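Local coordinates for putative oxidoreductase molybdopterin-binding subunit (Sulfolobus tokodaii, PDB 4ZOH), which probably serves as the large, molybdenum-carrying subunit of an aldehyde oxidase/xanthine dehydrogenase-type hydroxylase, binding a pterin cytosine dinucleotide cofactor, at residues S426-T434 with F538-K547; T379-L389 with P563-H571. All coordinates share one frame; numbering follows the deposited sequence.

Contact 1 (S426-T434 with F538-K547); sequences SVKYDGKIT and FNEIVKNAFK
Y429 lies between two side chains of helix 538-547, and each meets a different part of it. K543 crosses the phenol at about a right angle and lays its aliphatic chain over one face, with CG 3.9 Å from the ring centroid and only 15° off the normal, a CH-pi contact. F546 sits at the rim: its CB touches Y429 CD1 at 3.7 Å in the plane of the phenol, and the edge of Y429 is turned toward the face of F546, an offset edge-to-face pair with planes at 82°. The CB of Y429 adds a second CH-pi contact over the face of F546. With CG anti to the backbone N (chi1 -173°), the phenol swings out across helix 538-547, and its OH ends beside CE of K547.

Beneath the turn, V542 pushes CG1 against the carbonyls of K428 and Y429, while its CG2 meets V427 CG1 at 3.7 Å. F538 closes the far end: the edge of its ring faces the carbonyl O of G431, 3.4 Å from CE2, and CZ touches the methyls of V427 and I433. A single water joins the polar rim, donating to Y429 O and N539 O and accepting from N539 ND2. K428 to G431 form a type I turn followed by a G1 beta bulge, with G431 N bonded to K428 O and K428 N to K432 O. The bulge position, G431, has a positive phi that calls for glycine, and a side chain there would also run into N539 ND2. R192 of the second subunit forms a salt bridge with D430 on this turn.

The turn is the tip of the hairpin of antiparallel strands 420-427 and 433-437, and helix 538-547 packs across it. Behind, V427 and V542 touch L552 in a loop, and helix 486-512 sets L501 against V427, L505 against I541 and I508 against A545.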
# COMPACT_ATOMS: atom_id res chain seq x y z
N SER A 426 14.13 20.74 2.29
CA SER A 426 15.05 20.19 1.31
C SER A 426 14.77 20.70 -0.09
O SER A 426 13.61 20.78 -0.49
CB SER A 426 14.86 18.67 1.37
OG SER A 426 15.62 18.04 0.40
N VAL A 427 15.80 20.92 -0.90
CA VAL A 427 15.54 21.41 -2.26
C VAL A 427 16.15 20.51 -3.29
O VAL A 427 17.35 20.19 -3.22
CB VAL A 427 16.11 22.86 -2.46
CG1 VAL A 427 15.79 23.39 -3.86
CG2 VAL A 427 15.58 23.78 -1.34
N LYS A 428 15.34 20.08 -4.27
CA LYS A 428 15.82 19.08 -5.25
C LYS A 428 16.55 19.88 -6.39
O LYS A 428 16.41 21.11 -6.50
CB LYS A 428 14.67 18.26 -5.81
CG LYS A 428 13.86 17.48 -4.75
CD LYS A 428 13.01 16.36 -5.34
CE LYS A 428 12.55 15.38 -4.20
NZ LYS A 428 13.74 14.68 -3.62
N TYR A 429 17.30 19.19 -7.23
CA TYR A 429 18.04 19.83 -8.31
C TYR A 429 17.18 20.71 -9.19
O TYR A 429 17.68 21.77 -9.60
CB TYR A 429 18.68 18.77 -9.18
CG TYR A 429 19.63 19.28 -10.24
CD1 TYR A 429 20.93 19.72 -9.94
CD2 TYR A 429 19.23 19.28 -11.58
CE1 TYR A 429 21.79 20.14 -10.96
CE2 TYR A 429 20.08 19.73 -12.60
CZ TYR A 429 21.36 20.12 -12.30
OH TYR A 429 22.16 20.52 -13.36
N ASP A 430 15.93 20.24 -9.50
CA ASP A 430 15.00 20.98 -10.40
C ASP A 430 14.44 22.20 -9.64
O ASP A 430 13.82 23.06 -10.25
CB ASP A 430 13.88 20.09 -10.92
CG ASP A 430 13.19 19.28 -9.75
OD1 ASP A 430 13.81 18.33 -9.18
OD2 ASP A 430 12.09 19.67 -9.36
N GLY A 431 14.66 22.26 -8.32
CA GLY A 431 14.18 23.39 -7.52
C GLY A 431 13.06 23.11 -6.53
O GLY A 431 12.73 23.99 -5.69
N LYS A 432 12.49 21.92 -6.57
CA LYS A 432 11.32 21.62 -5.73
C LYS A 432 11.64 21.72 -4.24
O LYS A 432 12.63 21.21 -3.80
CB LYS A 432 10.73 20.27 -6.02
CG LYS A 432 9.46 19.98 -5.18
CD LYS A 432 9.23 18.47 -4.99
CE LYS A 432 7.86 18.17 -4.41
NZ LYS A 432 7.60 18.83 -3.11
N ILE A 433 10.77 22.36 -3.48
CA ILE A 433 11.01 22.48 -2.04
C ILE A 433 10.01 21.64 -1.27
O ILE A 433 8.78 21.77 -1.50
CB ILE A 433 10.85 23.95 -1.55
CG1 ILE A 433 11.91 24.88 -2.22
CG2 ILE A 433 10.94 24.06 -0.02
CD1 ILE A 433 11.48 26.37 -2.15
N THR A 434 10.52 20.89 -0.30
CA THR A 434 9.68 20.14 0.65
C THR A 434 10.11 20.47 2.06
O THR A 434 11.29 20.46 2.39
CB THR A 434 9.78 18.60 0.40
OG1 THR A 434 9.70 18.38 -1.01
CG2 THR A 434 8.63 17.79 1.12
N PHE A 538 16.97 31.72 -8.44
CA PHE A 538 16.77 30.62 -7.46
C PHE A 538 17.22 29.27 -8.07
O PHE A 538 18.11 28.63 -7.53
CB PHE A 538 15.30 30.55 -7.00
CG PHE A 538 15.00 29.33 -6.16
CD1 PHE A 538 15.28 29.32 -4.80
CD2 PHE A 538 14.39 28.19 -6.74
CE1 PHE A 538 14.98 28.18 -4.03
CE2 PHE A 538 14.09 27.05 -5.98
CZ PHE A 538 14.40 27.04 -4.62
N ASN A 539 16.65 28.93 -9.23
CA ASN A 539 16.98 27.70 -9.90
C ASN A 539 18.49 27.55 -10.27
O ASN A 539 19.05 26.44 -10.11
CB ASN A 539 16.06 27.46 -11.10
CG ASN A 539 14.63 27.11 -10.67
OD1 ASN A 539 13.73 27.99 -10.58
ND2 ASN A 539 14.39 25.82 -10.41
N GLU A 540 19.14 28.64 -10.69
CA GLU A 540 20.59 28.62 -10.95
C GLU A 540 21.38 28.43 -9.68
O GLU A 540 22.37 27.70 -9.68
CB GLU A 540 21.12 29.87 -11.72
CG GLU A 540 20.81 29.95 -13.21
CD GLU A 540 20.57 31.41 -13.65
OE1 GLU A 540 20.97 32.39 -12.93
OE2 GLU A 540 19.94 31.59 -14.73
N ILE A 541 20.98 29.05 -8.58
CA ILE A 541 21.68 28.81 -7.32
C ILE A 541 21.66 27.30 -6.93
O ILE A 541 22.68 26.73 -6.47
CB ILE A 541 21.10 29.71 -6.17
CG1 ILE A 541 21.49 31.21 -6.36
CG2 ILE A 541 21.57 29.23 -4.80
CD1 ILE A 541 20.76 32.14 -5.41
N VAL A 542 20.48 26.70 -7.11
CA VAL A 542 20.19 25.33 -6.69
C VAL A 542 21.05 24.41 -7.56
O VAL A 542 21.79 23.59 -7.04
CB VAL A 542 18.71 25.01 -6.82
CG1 VAL A 542 18.48 23.49 -6.68
CG2 VAL A 542 17.88 25.78 -5.79
N LYS A 543 20.99 24.53 -8.89
CA LYS A 543 21.85 23.65 -9.74
C LYS A 543 23.36 23.74 -9.48
O LYS A 543 24.10 22.72 -9.47
CB LYS A 543 21.53 23.85 -11.17
CG LYS A 543 20.07 23.60 -11.39
CD LYS A 543 19.81 23.56 -12.85
CE LYS A 543 18.34 23.28 -13.10
NZ LYS A 543 18.36 22.54 -14.36
N ASN A 544 23.80 24.96 -9.23
CA ASN A 544 25.16 25.22 -8.84
C ASN A 544 25.49 24.69 -7.46
O ASN A 544 26.61 24.27 -7.25
CB ASN A 544 25.56 26.71 -9.07
CG ASN A 544 25.75 27.01 -10.56
OD1 ASN A 544 26.75 26.59 -11.17
ND2 ASN A 544 24.74 27.65 -11.19
N ALA A 545 24.54 24.68 -6.53
CA ALA A 545 24.84 24.04 -5.23
C ALA A 545 25.18 22.55 -5.38
O ALA A 545 26.08 22.06 -4.71
CB ALA A 545 23.70 24.24 -4.24
N PHE A 546 24.45 21.85 -6.25
CA PHE A 546 24.71 20.47 -6.50
C PHE A 546 26.09 20.28 -7.19
O PHE A 546 26.90 19.44 -6.75
CB PHE A 546 23.57 19.88 -7.34
CG PHE A 546 22.36 19.44 -6.53
CD1 PHE A 546 22.23 18.08 -6.13
CD2 PHE A 546 21.31 20.33 -6.20
CE1 PHE A 546 21.12 17.63 -5.41
CE2 PHE A 546 20.18 19.88 -5.49
CZ PHE A 546 20.08 18.52 -5.08
N LYS A 547 26.38 21.07 -8.22
CA LYS A 547 27.70 21.00 -8.92
C LYS A 547 28.89 21.27 -7.99
O LYS A 547 29.93 20.68 -8.13
CB LYS A 547 27.77 21.96 -10.10
CG LYS A 547 27.29 21.39 -11.42
CD LYS A 547 26.94 22.53 -12.38
CE LYS A 547 25.63 22.20 -13.08
NZ LYS A 547 25.46 22.88 -14.39
O HOH W 1 16.74 24.32 -10.16

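Contact 2 (T379-L389 with P563-H571)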
# COMPACT_ATOMS: atom_id res chain seq x y z
N THR A 379 4.49 30.63 36.06
CA THR A 379 4.72 31.96 35.53
C THR A 379 3.87 32.26 34.27
O THR A 379 4.04 31.65 33.20
CB THR A 379 6.20 32.18 35.24
OG1 THR A 379 6.90 32.10 36.49
CG2 THR A 379 6.47 33.60 34.61
N TYR A 380 2.94 33.19 34.44
CA TYR A 380 2.16 33.71 33.36
C TYR A 380 3.05 34.74 32.71
O TYR A 380 3.40 35.76 33.34
CB TYR A 380 0.93 34.35 33.92
CG TYR A 380 0.03 33.48 34.75
CD1 TYR A 380 -0.03 32.06 34.62
CD2 TYR A 380 -0.81 34.08 35.69
CE1 TYR A 380 -0.88 31.29 35.43
CE2 TYR A 380 -1.67 33.32 36.49
CZ TYR A 380 -1.71 31.94 36.35
OH TYR A 380 -2.60 31.25 37.16
N ASP A 381 3.42 34.51 31.44
CA ASP A 381 4.60 35.22 30.92
C ASP A 381 4.41 36.60 30.33
O ASP A 381 5.33 37.46 30.45
CB ASP A 381 5.36 34.37 29.91
CG ASP A 381 4.45 33.83 28.73
OD1 ASP A 381 3.18 33.89 28.79
OD2 ASP A 381 5.08 33.31 27.77
N SER A 382 3.30 36.81 29.62
CA SER A 382 3.15 38.06 28.86
C SER A 382 1.68 38.28 28.56
O SER A 382 0.88 37.32 28.56
CB SER A 382 3.99 38.12 27.58
OG SER A 382 3.34 37.29 26.65
N GLY A 383 1.33 39.56 28.41
CA GLY A 383 -0.03 40.01 28.18
C GLY A 383 -0.50 40.93 29.28
O GLY A 383 0.29 41.42 30.08
N ASN A 384 -1.81 41.10 29.35
CA ASN A 384 -2.41 42.04 30.26
C ASN A 384 -3.80 41.64 30.47
O ASN A 384 -4.66 42.00 29.66
CB ASN A 384 -2.39 43.48 29.66
CG ASN A 384 -2.90 44.55 30.64
OD1 ASN A 384 -3.86 44.37 31.44
ND2 ASN A 384 -2.28 45.70 30.54
N VAL A 385 -4.03 40.96 31.59
CA VAL A 385 -5.31 40.34 31.87
C VAL A 385 -6.40 41.39 32.04
O VAL A 385 -7.45 41.28 31.41
CB VAL A 385 -5.23 39.40 33.10
CG1 VAL A 385 -6.56 38.69 33.35
CG2 VAL A 385 -4.13 38.36 32.92
N LYS A 386 -6.15 42.40 32.90
CA LYS A 386 -7.13 43.44 33.25
C LYS A 386 -7.65 44.10 32.00
O LYS A 386 -8.86 44.22 31.82
CB LYS A 386 -6.48 44.52 34.13
CG LYS A 386 -6.54 44.23 35.60
CD LYS A 386 -7.71 44.92 36.24
CE LYS A 386 -7.26 45.37 37.61
NZ LYS A 386 -8.34 46.25 38.13
N LYS A 387 -6.72 44.47 31.15
CA LYS A 387 -7.00 45.19 29.91
C LYS A 387 -7.84 44.37 28.95
O LYS A 387 -8.73 44.91 28.29
CB LYS A 387 -5.68 45.56 29.26
CG LYS A 387 -5.73 46.24 27.90
CD LYS A 387 -4.36 46.89 27.71
CE LYS A 387 -4.41 47.93 26.60
NZ LYS A 387 -3.73 47.46 25.36
N LEU A 388 -7.55 43.07 28.88
CA LEU A 388 -8.36 42.15 28.09
C LEU A 388 -9.74 42.05 28.68
O LEU A 388 -10.70 42.02 27.95
CB LEU A 388 -7.71 40.76 27.94
CG LEU A 388 -8.34 39.98 26.81
CD1 LEU A 388 -7.32 39.25 25.96
CD2 LEU A 388 -9.29 38.98 27.42
N LEU A 389 -9.85 41.99 30.01
CA LEU A 389 -11.16 42.00 30.64
C LEU A 389 -11.95 43.32 30.39
O LEU A 389 -13.19 43.27 30.24
CB LEU A 389 -11.02 41.78 32.14
CG LEU A 389 -10.71 40.39 32.68
CD1 LEU A 389 -10.32 40.52 34.16
CD2 LEU A 389 -11.95 39.52 32.57
N PRO A 563 9.82 28.32 29.79
CA PRO A 563 8.74 27.52 30.28
C PRO A 563 7.44 27.66 29.39
O PRO A 563 7.40 28.45 28.40
CB PRO A 563 8.56 28.04 31.70
CG PRO A 563 8.93 29.48 31.62
CD PRO A 563 10.06 29.52 30.64
N PRO A 564 6.40 26.85 29.67
CA PRO A 564 5.21 26.95 28.81
C PRO A 564 4.71 28.44 28.70
O PRO A 564 4.69 29.15 29.70
CB PRO A 564 4.17 26.09 29.55
CG PRO A 564 4.94 25.20 30.50
CD PRO A 564 6.38 25.66 30.56
N THR A 565 4.40 28.91 27.49
CA THR A 565 3.81 30.22 27.26
C THR A 565 2.31 30.19 27.54
O THR A 565 1.64 29.17 27.29
CB THR A 565 4.11 30.71 25.85
OG1 THR A 565 3.84 32.11 25.74
CG2 THR A 565 3.30 29.90 24.76
N THR A 566 1.79 31.29 28.10
CA THR A 566 0.44 31.26 28.71
C THR A 566 -0.58 32.21 28.01
O THR A 566 -0.46 33.43 28.18
CB THR A 566 0.52 31.62 30.22
OG1 THR A 566 1.10 32.95 30.36
CG2 THR A 566 1.39 30.55 31.02
N PRO A 567 -1.54 31.67 27.18
CA PRO A 567 -2.61 32.57 26.67
C PRO A 567 -3.64 32.71 27.75
O PRO A 567 -3.62 31.95 28.72
CB PRO A 567 -3.21 31.77 25.51
CG PRO A 567 -3.05 30.33 25.95
CD PRO A 567 -1.65 30.32 26.57
N TYR A 568 -4.58 33.63 27.56
CA TYR A 568 -5.63 33.92 28.53
C TYR A 568 -6.79 34.55 27.76
O TYR A 568 -6.61 35.05 26.64
CB TYR A 568 -5.11 34.91 29.63
CG TYR A 568 -4.55 36.21 29.03
CD1 TYR A 568 -5.35 37.37 28.96
CD2 TYR A 568 -3.26 36.26 28.49
CE1 TYR A 568 -4.82 38.55 28.42
CE2 TYR A 568 -2.74 37.42 27.92
CZ TYR A 568 -3.55 38.56 27.87
OH TYR A 568 -3.06 39.70 27.28
N GLY A 569 -7.98 34.54 28.34
CA GLY A 569 -9.05 35.30 27.74
C GLY A 569 -10.29 35.31 28.57
O GLY A 569 -10.29 34.80 29.68
N VAL A 570 -11.36 35.90 28.03
CA VAL A 570 -12.65 35.94 28.71
C VAL A 570 -13.73 35.50 27.69
O VAL A 570 -13.67 35.92 26.53
CB VAL A 570 -12.92 37.35 29.37
CG1 VAL A 570 -12.70 38.49 28.35
CG2 VAL A 570 -14.34 37.44 29.89
N HIS A 571 -14.68 34.66 28.12
CA HIS A 571 -15.65 34.08 27.25
C HIS A 571 -16.94 34.38 27.95
O HIS A 571 -16.95 34.56 29.16
CB HIS A 571 -15.48 32.54 27.06
CG HIS A 571 -14.30 32.17 26.18
ND1 HIS A 571 -14.28 31.04 25.38
CD2 HIS A 571 -13.10 32.79 25.99
CE1 HIS A 571 -13.15 31.04 24.67
NE2 HIS A 571 -12.39 32.05 25.06
O HOH W 2 4.34 28.65 32.20
O HOH W 3 5.55 31.58 31.25
O HOH W 4 7.13 31.45 28.16
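D381 grips the 563-571 segment with both carboxylate oxygens. OD2 accepts from T565 OG1 at 2.7 Å on its syn lone pair, while OD1 takes two bonds from T566, from OG1 at 2.8 Å and from the backbone N at 3.0 Å, both arriving from the same face, well above the carboxylate plane. OD1 also forms a salt bridge with K668 NZ. Replacing the aspartate by an alanine is likely to leave both threonine hydroxyls and the T566 N-H without this acceptor, and to take a carboxylate away from K668.

Further along, Y568 stands up from its strand with CG between the backbone N and the carbonyl carbon (chi1 56°), which brings OH to the N-H of N384, from which it accepts a bond of 2.8 Å at 161°. CE1 of the same ring meets L388 CD1 at 3.6 Å. The other branch of L388, CD2, packs on G569 CA and V570 CG1, and L389 CD2 rests against V570 CB.

In the next shell, N384 is the N-cap of the helix, its OD1 accepting from K387 N. K668 also donates to the carbonyls of S382 and T566, tying the two segments together. Waters lie between T379 O and P564 O and between D381 OD2 and P563 O.

The arrangement is a capped helix start packed on one face of the sheet of strands 405-412, 568-577 and 583-593 in the molybdopterin-binding domain: helix 385-389 runs at 25° to strand 568-571, and the side chain of T565 lies about 8 Å from the bound pterin cytosine dinucleotide.

How the contacts relate
Both contacts belong to the same molybdopterin cofactor-binding domain, but their centres are 44 Å apart and their nearest atoms about 26 Å. In sequence, 379-389 comes first, then 426-434 and 538-547, and finally 563-571, so contact 2 brackets contact 1 along the chain. They use different sheets: contact 1 sits at the hairpin of strands 420-427 and 433-437, whereas contact 2 packs on strand 568-577, whose sheet also holds 405-412 and 583-593. Contact 1 is peripheral, about 38 Å from the chain centre; contact 2 is buried, with its T565 end near the bound cofactor. One domain thus reaches from the cofactor's surroundings out to a hairpin tip that meets the second subunit.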